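PDB 3FX3: cyclic nucleotide-binding protein from Ruegeria pomeroyi, which probably acts as a DNA-binding transcription regulator of the Crp type, pairing a cyclic nucleotide-binding domain with a helix-turn-helix domain. Local coordinates for residues S21-E24 and Q25-D28; R122-P125 and E126-I129; S130-A133 and T134-H138. All coordinates share one frame; numbering follows the deposited sequence.

Interaction 1 (S21-E24 and Q25-D28); sequences SLPE and QHVD
Gln25 doubles back over the residues that precede it. Its CG is flanked by both main-chain neighbours, amide and carbonyl (chi1 75°), and a bend at the next bond returns the amide toward Pro23, where Gln25 OE1 lies 3.5 Å from Pro23 CB. The same oxygen is hydrogen-bonded to a bound glycerol, probably from the crystallisation liquor. Gln25 CG also rests over one face of the His26 imidazole, offset toward its rim.

His26 closes the turn: its backbone N donates to Pro23 O at 2.9 Å, a nearly straight bond whose donor stands 37° out of the carbonyl plane. Glu24 and Gln25, both with helical backbone angles, occupy the middle of this type I turn, which leads the chain from the loop into helix 24-31, one of the short helices ahead of strand 35-39 in this cyclic nucleotide-binding protein. At the imidazole edge, near the ring plane, Pro23 CG lies 3.8 Å from His26 CD2, so that pyrrolidine and imidazole meet without stacking.

Val27 N makes a weak bond of 3.3 Å to Glu24 O. On the buried side, Val27 CG2 packs 3.9 Å from Leu22 CB, the two side chains slanting across one another; Leu22 and Pro23 in turn lean on Ile131 of helix 125-147.

Asp28 N is 4.7 Å from Glu24 O, too far for a direct helical bond, and a water bridges them: it donates to Glu24 O at 2.8 Å and accepts from Asp28 N at 3.0 Å. Asp28 OD1 forms a salt bridge with Arg14.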
loop_
_atom_site.group_PDB
_atom_site.type_symbol
_atom_site.label_atom_id
_atom_site.label_comp_id
_atom_site.label_asym_id
_atom_site.label_seq_id
_atom_site.Cartn_x
_atom_site.Cartn_y
_atom_site.Cartn_z
ATOM N N SER B 21 6.463 -10.571 5.090
ATOM C CA SER B 21 7.417 -10.227 4.045
ATOM C C SER B 21 8.605 -11.186 3.941
ATOM O O SER B 21 9.335 -11.141 2.957
ATOM C CB SER B 21 7.931 -8.824 4.269
ATOM O OG SER B 21 6.815 -7.924 4.270
ATOM N N LEU B 22 8.824 -12.012 4.952
ATOM C CA LEU B 22 10.001 -12.856 4.982
ATOM C C LEU B 22 9.821 -14.128 4.140
ATOM O O LEU B 22 8.733 -14.644 4.001
ATOM C CB LEU B 22 10.330 -13.297 6.394
ATOM C CG LEU B 22 10.541 -12.245 7.451
ATOM C CD1 LEU B 22 10.742 -12.951 8.808
ATOM C CD2 LEU B 22 11.705 -11.300 7.110
ATOM N N PRO B 23 10.908 -14.641 3.590
ATOM C CA PRO B 23 10.800 -15.957 2.972
ATOM C C PRO B 23 10.496 -17.018 4.028
ATOM O O PRO B 23 11.104 -17.047 5.105
ATOM C CB PRO B 23 12.169 -16.171 2.311
ATOM C CG PRO B 23 13.046 -15.055 2.789
ATOM C CD PRO B 23 12.292 -14.159 3.681
ATOM N N GLU B 24 9.516 -17.848 3.711
ATOM C CA GLU B 24 8.908 -18.790 4.671
ATOM C C GLU B 24 9.936 -19.687 5.397
ATOM O O GLU B 24 9.792 -19.944 6.592
ATOM C CB GLU B 24 7.826 -19.623 3.971
ATOM C CG GLU B 24 8.344 -20.370 2.732
ATOM C CD GLU B 24 7.245 -21.131 1.951
ATOM O OE1 GLU B 24 6.042 -20.893 2.201
ATOM O OE2 GLU B 24 7.613 -21.975 1.090
ATOM N N GLN B 25 10.998 -20.096 4.705
ATOM C CA GLN B 25 11.996 -20.967 5.313
ATOM C C GLN B 25 12.852 -20.289 6.381
ATOM O O GLN B 25 13.575 -20.959 7.107
ATOM C CB GLN B 25 12.896 -21.620 4.250
ATOM C CG GLN B 25 13.939 -20.696 3.616
ATOM C CD GLN B 25 13.434 -19.929 2.375
ATOM O OE1 GLN B 25 12.221 -19.649 2.225
ATOM N NE2 GLN B 25 14.385 -19.582 1.472
ATOM N N HIS B 26 12.782 -18.963 6.478
ATOM C CA HIS B 26 13.601 -18.260 7.450
ATOM C C HIS B 26 12.807 -17.765 8.648
ATOM O O HIS B 26 13.397 -17.310 9.640
ATOM C CB HIS B 26 14.343 -17.120 6.774
ATOM C CG HIS B 26 15.374 -17.579 5.799
ATOM N ND1 HIS B 26 16.526 -18.230 6.191
ATOM C CD2 HIS B 26 15.434 -17.480 4.451
ATOM C CE1 HIS B 26 17.239 -18.537 5.119
ATOM N NE2 HIS B 26 16.597 -18.094 4.053
ATOM N N VAL B 27 11.481 -17.849 8.572
ATOM C CA VAL B 27 10.636 -17.337 9.634
ATOM C C VAL B 27 10.895 -18.005 11.005
ATOM O O VAL B 27 11.020 -17.318 12.002
ATOM C CB VAL B 27 9.150 -17.451 9.272
ATOM C CG1 VAL B 27 8.273 -17.095 10.465
ATOM C CG2 VAL B 27 8.830 -16.534 8.069
ATOM N N ASP B 28 10.929 -19.329 11.065
ATOM C CA ASP B 28 10.968 -20.024 12.371
ATOM C C ASP B 28 12.238 -19.661 13.134
ATOM O O ASP B 28 12.186 -19.365 14.332
ATOM C CB ASP B 28 10.925 -21.553 12.214
ATOM C CG ASP B 28 9.547 -22.085 11.847
ATOM O OD1 ASP B 28 8.548 -21.341 11.979
ATOM O OD2 ASP B 28 9.460 -23.280 11.435
HETATM O O HOH W 1 10.980 -21.217 8.746
#

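Interaction 2 (R122-P125 and E126-I129); sequences RRDP and EICI
Ile127 N bonds to Asp124 O at 2.9 Å, with the donor lifted 42° out of the carbonyl plane; from the next carbonyl, Pro125 O, the regular i to i+4 bonding begins, with Ile129 N at 3.0 Å. Asp124 also uses its side chain: OD1 accepts from Glu126 N at 3.2 Å, a bent bond (137°) that meets the oxygen from above the carboxylate plane. CG stands opposite the backbone N (chi1 -173°), which swings the carboxylate forward over the first turn.

Asp124 is thus the N-cap of helix 125-147, and Pro125, which has no N-H to satisfy, follows it. The break after helix 114-123 therefore serves directly as the start of the long helix that, as in other Crp-type regulators, carries the dimer interface. The negative carboxylate of Asp124 would probably interact favourably with the positive end of the helix dipole. The two carboxylates keep apart, Asp124 OD1 lying 5.7 Å from Glu126 OE2; the latter instead pairs in a salt bridge with Arg122 of the second subunit.

Around the cap, isoleucine carbons pack against backbone and carboxylate oxygens. Ile127 CG1 approaches Asp124 OD2 at 3.7 Å, its side chain running at about a right angle to that of the aspartate, while Ile129 CG1 lies 3.4 Å from Pro125 O. Cys128 SG is joined in a disulfide to Cys128 of the second subunit, and its side chain packs on Leu132 there.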
loop_
_atom_site.group_PDB
_atom_site.type_symbol
_atom_site.label_atom_id
_atom_site.label_comp_id
_atom_site.label_asym_id
_atom_site.label_seq_id
_atom_site.Cartn_x
_atom_site.Cartn_y
_atom_site.Cartn_z
ATOM N N ARG B 122 23.050 -9.523 5.938
ATOM C CA ARG B 122 24.449 -9.261 5.608
ATOM C C ARG B 122 25.225 -10.550 5.331
ATOM O O ARG B 122 26.275 -10.521 4.668
ATOM C CB ARG B 122 25.153 -8.529 6.719
ATOM C CG ARG B 122 24.698 -7.123 6.884
ATOM C CD ARG B 122 25.403 -6.477 8.056
ATOM N NE ARG B 122 25.087 -5.059 8.105
ATOM C CZ ARG B 122 25.118 -4.276 9.188
ATOM N NH1 ARG B 122 25.444 -4.752 10.396
ATOM N NH2 ARG B 122 24.811 -2.981 9.047
ATOM N N ARG B 123 24.738 -11.657 5.880
ATOM C CA ARG B 123 25.373 -12.929 5.647
ATOM C C ARG B 123 24.937 -13.496 4.303
ATOM O O ARG B 123 25.742 -14.136 3.634
ATOM C CB ARG B 123 25.053 -13.904 6.765
ATOM C CG ARG B 123 25.714 -13.537 8.113
ATOM C CD ARG B 123 25.334 -14.514 9.212
ATOM N NE ARG B 123 25.323 -15.854 8.613
ATOM C CZ ARG B 123 24.297 -16.709 8.625
ATOM N NH1 ARG B 123 23.156 -16.421 9.274
ATOM N NH2 ARG B 123 24.423 -17.884 7.991
ATOM N N ASP B 124 23.680 -13.226 3.921
ATOM C CA ASP B 124 23.053 -13.802 2.738
ATOM C C ASP B 124 22.131 -12.791 2.079
ATOM O O ASP B 124 20.961 -12.711 2.408
ATOM C CB ASP B 124 22.217 -15.029 3.093
ATOM C CG ASP B 124 21.687 -15.756 1.835
ATOM O OD1 ASP B 124 22.018 -15.329 0.698
ATOM O OD2 ASP B 124 20.956 -16.754 1.993
ATOM N N PRO B 125 22.667 -12.016 1.134
ATOM C CA PRO B 125 21.885 -10.928 0.511
ATOM C C PRO B 125 20.737 -11.430 -0.385
ATOM O O PRO B 125 19.830 -10.668 -0.668
ATOM C CB PRO B 125 22.948 -10.101 -0.249
ATOM C CG PRO B 125 24.039 -11.062 -0.529
ATOM C CD PRO B 125 24.029 -12.110 0.582
ATOM N N GLU B 126 20.717 -12.713 -0.696
ATOM C CA GLU B 126 19.563 -13.337 -1.306
ATOM C C GLU B 126 18.306 -13.245 -0.424
ATOM O O GLU B 126 17.192 -13.184 -0.931
ATOM C CB GLU B 126 19.871 -14.779 -1.645
ATOM C CG GLU B 126 21.014 -14.915 -2.717
ATOM C CD GLU B 126 20.627 -14.356 -4.076
ATOM O OE1 GLU B 126 19.395 -14.223 -4.344
ATOM O OE2 GLU B 126 21.542 -14.030 -4.872
ATOM N N ILE B 127 18.496 -13.144 0.880
ATOM C CA ILE B 127 17.378 -12.988 1.779
ATOM C C ILE B 127 16.768 -11.606 1.610
ATOM O O ILE B 127 15.553 -11.484 1.427
ATOM C CB ILE B 127 17.783 -13.297 3.224
ATOM C CG1 ILE B 127 18.168 -14.788 3.298
ATOM C CG2 ILE B 127 16.658 -12.950 4.219
ATOM C CD1 ILE B 127 18.641 -15.286 4.703
ATOM N N CYS B 128 17.589 -10.565 1.609
ATOM C CA CYS B 128 17.056 -9.197 1.427
ATOM C C CYS B 128 16.456 -9.045 0.030
ATOM O O CYS B 128 15.385 -8.448 -0.121
ATOM C CB CYS B 128 18.150 -8.142 1.692
ATOM S SG CYS B 128 17.594 -6.388 1.423
ATOM N N ILE B 129 17.062 -9.672 -0.977
ATOM C CA ILE B 129 16.495 -9.644 -2.323
ATOM C C ILE B 129 15.083 -10.241 -2.356
ATOM O O ILE B 129 14.207 -9.643 -2.971
ATOM C CB ILE B 129 17.408 -10.299 -3.354
ATOM C CG1 ILE B 129 18.666 -9.438 -3.561
ATOM C CG2 ILE B 129 16.711 -10.550 -4.733
ATOM C CD1 ILE B 129 19.771 -10.195 -4.266
#

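Interaction 3 (S130-A133 and T134-H138); sequences SILA and TTFGH
With CG trans to its own amide nitrogen (chi1 -175°) and chi2 at 59°, Leu132 brings CG and CD1 against the ring of Phe136, one turn on. The two side chains lie side by side and point the same way, Leu132 CG touching Phe136 CE2 at 3.6 Å. Leu132 CD1 reaches the same ring carbon and also comes 3.7 Å from Thr135 OG1. That hydroxyl is hydrogen-bonded to Thr135 OG1 of the second subunit; Leu132 O is also near, 3.3 Å from Thr135 OG1 of its own chain. An alanine in place of Leu132 is likely to leave the CE2 side of the phenyl ring without its neighbour and to open a gap facing Ile131 of the second subunit.

Backbone bonds carry the helix beneath: Thr135 N to Ile131 O at 3.0 Å and Phe136 N to Leu132 O at 2.9 Å. Thr134 OG1 bonds to Arg93 of the second subunit, Phe136 packs on Ser21 there, and Ile131 packs on its Leu132. A long helix between the two domains that packs against its equivalent in the partner is consistent with the dimerisation helix of Crp-type regulators.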
loop_
_atom_site.group_PDB
_atom_site.type_symbol
_atom_site.label_atom_id
_atom_site.label_comp_id
_atom_site.label_asym_id
_atom_site.label_seq_id
_atom_site.Cartn_x
_atom_site.Cartn_y
_atom_site.Cartn_z
ATOM N N SER B 130 14.852 -11.387 -1.687
ATOM C CA SER B 130 13.492 -11.996 -1.638
ATOM C C SER B 130 12.519 -11.134 -0.914
ATOM O O SER B 130 11.407 -10.963 -1.362
ATOM C CB SER B 130 13.493 -13.353 -0.948
ATOM O OG SER B 130 14.431 -14.090 -1.663
ATOM N N ILE B 131 12.948 -10.598 0.220
ATOM C CA ILE B 131 12.085 -9.729 0.993
ATOM C C ILE B 131 11.685 -8.512 0.173
ATOM O O ILE B 131 10.522 -8.147 0.111
ATOM C CB ILE B 131 12.674 -9.314 2.345
ATOM C CG1 ILE B 131 13.007 -10.553 3.186
ATOM C CG2 ILE B 131 11.623 -8.437 3.107
ATOM C CD1 ILE B 131 13.900 -10.288 4.419
ATOM N N LEU B 132 12.639 -7.919 -0.502
ATOM C CA LEU B 132 12.359 -6.728 -1.312
ATOM C C LEU B 132 11.467 -7.057 -2.489
ATOM O O LEU B 132 10.637 -6.228 -2.882
ATOM C CB LEU B 132 13.688 -6.093 -1.769
ATOM C CG LEU B 132 13.644 -4.769 -2.528
ATOM C CD1 LEU B 132 12.962 -3.648 -1.690
ATOM C CD2 LEU B 132 15.100 -4.354 -2.994
ATOM N N ALA B 133 11.629 -8.244 -3.086
ATOM C CA ALA B 133 10.731 -8.625 -4.184
ATOM C C ALA B 133 9.297 -8.571 -3.631
ATOM O O ALA B 133 8.412 -7.954 -4.232
ATOM C CB ALA B 133 11.037 -10.024 -4.735
ATOM N N THR B 134 9.108 -9.167 -2.452
ATOM C CA THR B 134 7.792 -9.269 -1.837
ATOM C C THR B 134 7.200 -7.889 -1.510
ATOM O O THR B 134 6.029 -7.640 -1.804
ATOM C CB THR B 134 7.849 -10.166 -0.598
ATOM O OG1 THR B 134 8.191 -11.485 -1.027
ATOM C CG2 THR B 134 6.435 -10.180 0.221
ATOM N N THR B 135 8.017 -6.987 -0.948
ATOM C CA THR B 135 7.537 -5.712 -0.558
ATOM C C THR B 135 7.230 -4.877 -1.793
ATOM O O THR B 135 6.253 -4.128 -1.787
ATOM C CB THR B 135 8.477 -4.968 0.451
ATOM O OG1 THR B 135 9.748 -4.718 -0.136
ATOM C CG2 THR B 135 8.692 -5.773 1.724
ATOM N N PHE B 136 7.993 -5.023 -2.874
ATOM C CA PHE B 136 7.624 -4.325 -4.120
ATOM C C PHE B 136 6.273 -4.782 -4.640
ATOM O O PHE B 136 5.455 -3.970 -5.079
ATOM C CB PHE B 136 8.681 -4.476 -5.216
ATOM C CG PHE B 136 9.783 -3.413 -5.173
ATOM C CD1 PHE B 136 9.478 -2.051 -5.256
ATOM C CD2 PHE B 136 11.110 -3.773 -5.110
ATOM C CE1 PHE B 136 10.506 -1.077 -5.252
ATOM C CE2 PHE B 136 12.142 -2.805 -5.130
ATOM C CZ PHE B 136 11.845 -1.475 -5.163
ATOM N N GLY B 137 6.016 -6.081 -4.593
ATOM C CA GLY B 137 4.760 -6.575 -5.173
ATOM C C GLY B 137 3.609 -6.041 -4.317
ATOM O O GLY B 137 2.560 -5.617 -4.819
ATOM N N HIS B 138 3.839 -6.013 -3.023
ATOM C CA HIS B 138 2.867 -5.494 -2.084
ATOM C C HIS B 138 2.646 -3.982 -2.276
ATOM O O HIS B 138 1.507 -3.524 -2.310
ATOM C CB HIS B 138 3.299 -5.882 -0.644
ATOM C CG HIS B 138 2.240 -5.693 0.397
ATOM N ND1 HIS B 138 2.495 -5.840 1.747
ATOM C CD2 HIS B 138 0.935 -5.327 0.303
ATOM C CE1 HIS B 138 1.387 -5.608 2.433
ATOM N NE2 HIS B 138 0.430 -5.294 1.583
#

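In the fold
Interactions 2 and 3 are successive lengths of helix 125-147 and both reach the second subunit. Interaction 2, at the helix start, combines polar and covalent ties: a side-chain cap, an intersubunit salt bridge and a disulfide. Interaction 3, with five of its eight touching residues buried, relies on apolar packing, and its threonine hydroxyls bond to the partner chain. Interaction 1 begins a different, shorter helix and is partly buried; one good backbone bond closes its turn and a water bridges the next helical step, with two exposed residues on its outer side. It leans on the long helix at several points, among them His26 NE2, 3.5 Å from Ile127 CD1, and Leu22 CD2, 3.6 Å from Ile131 CD1.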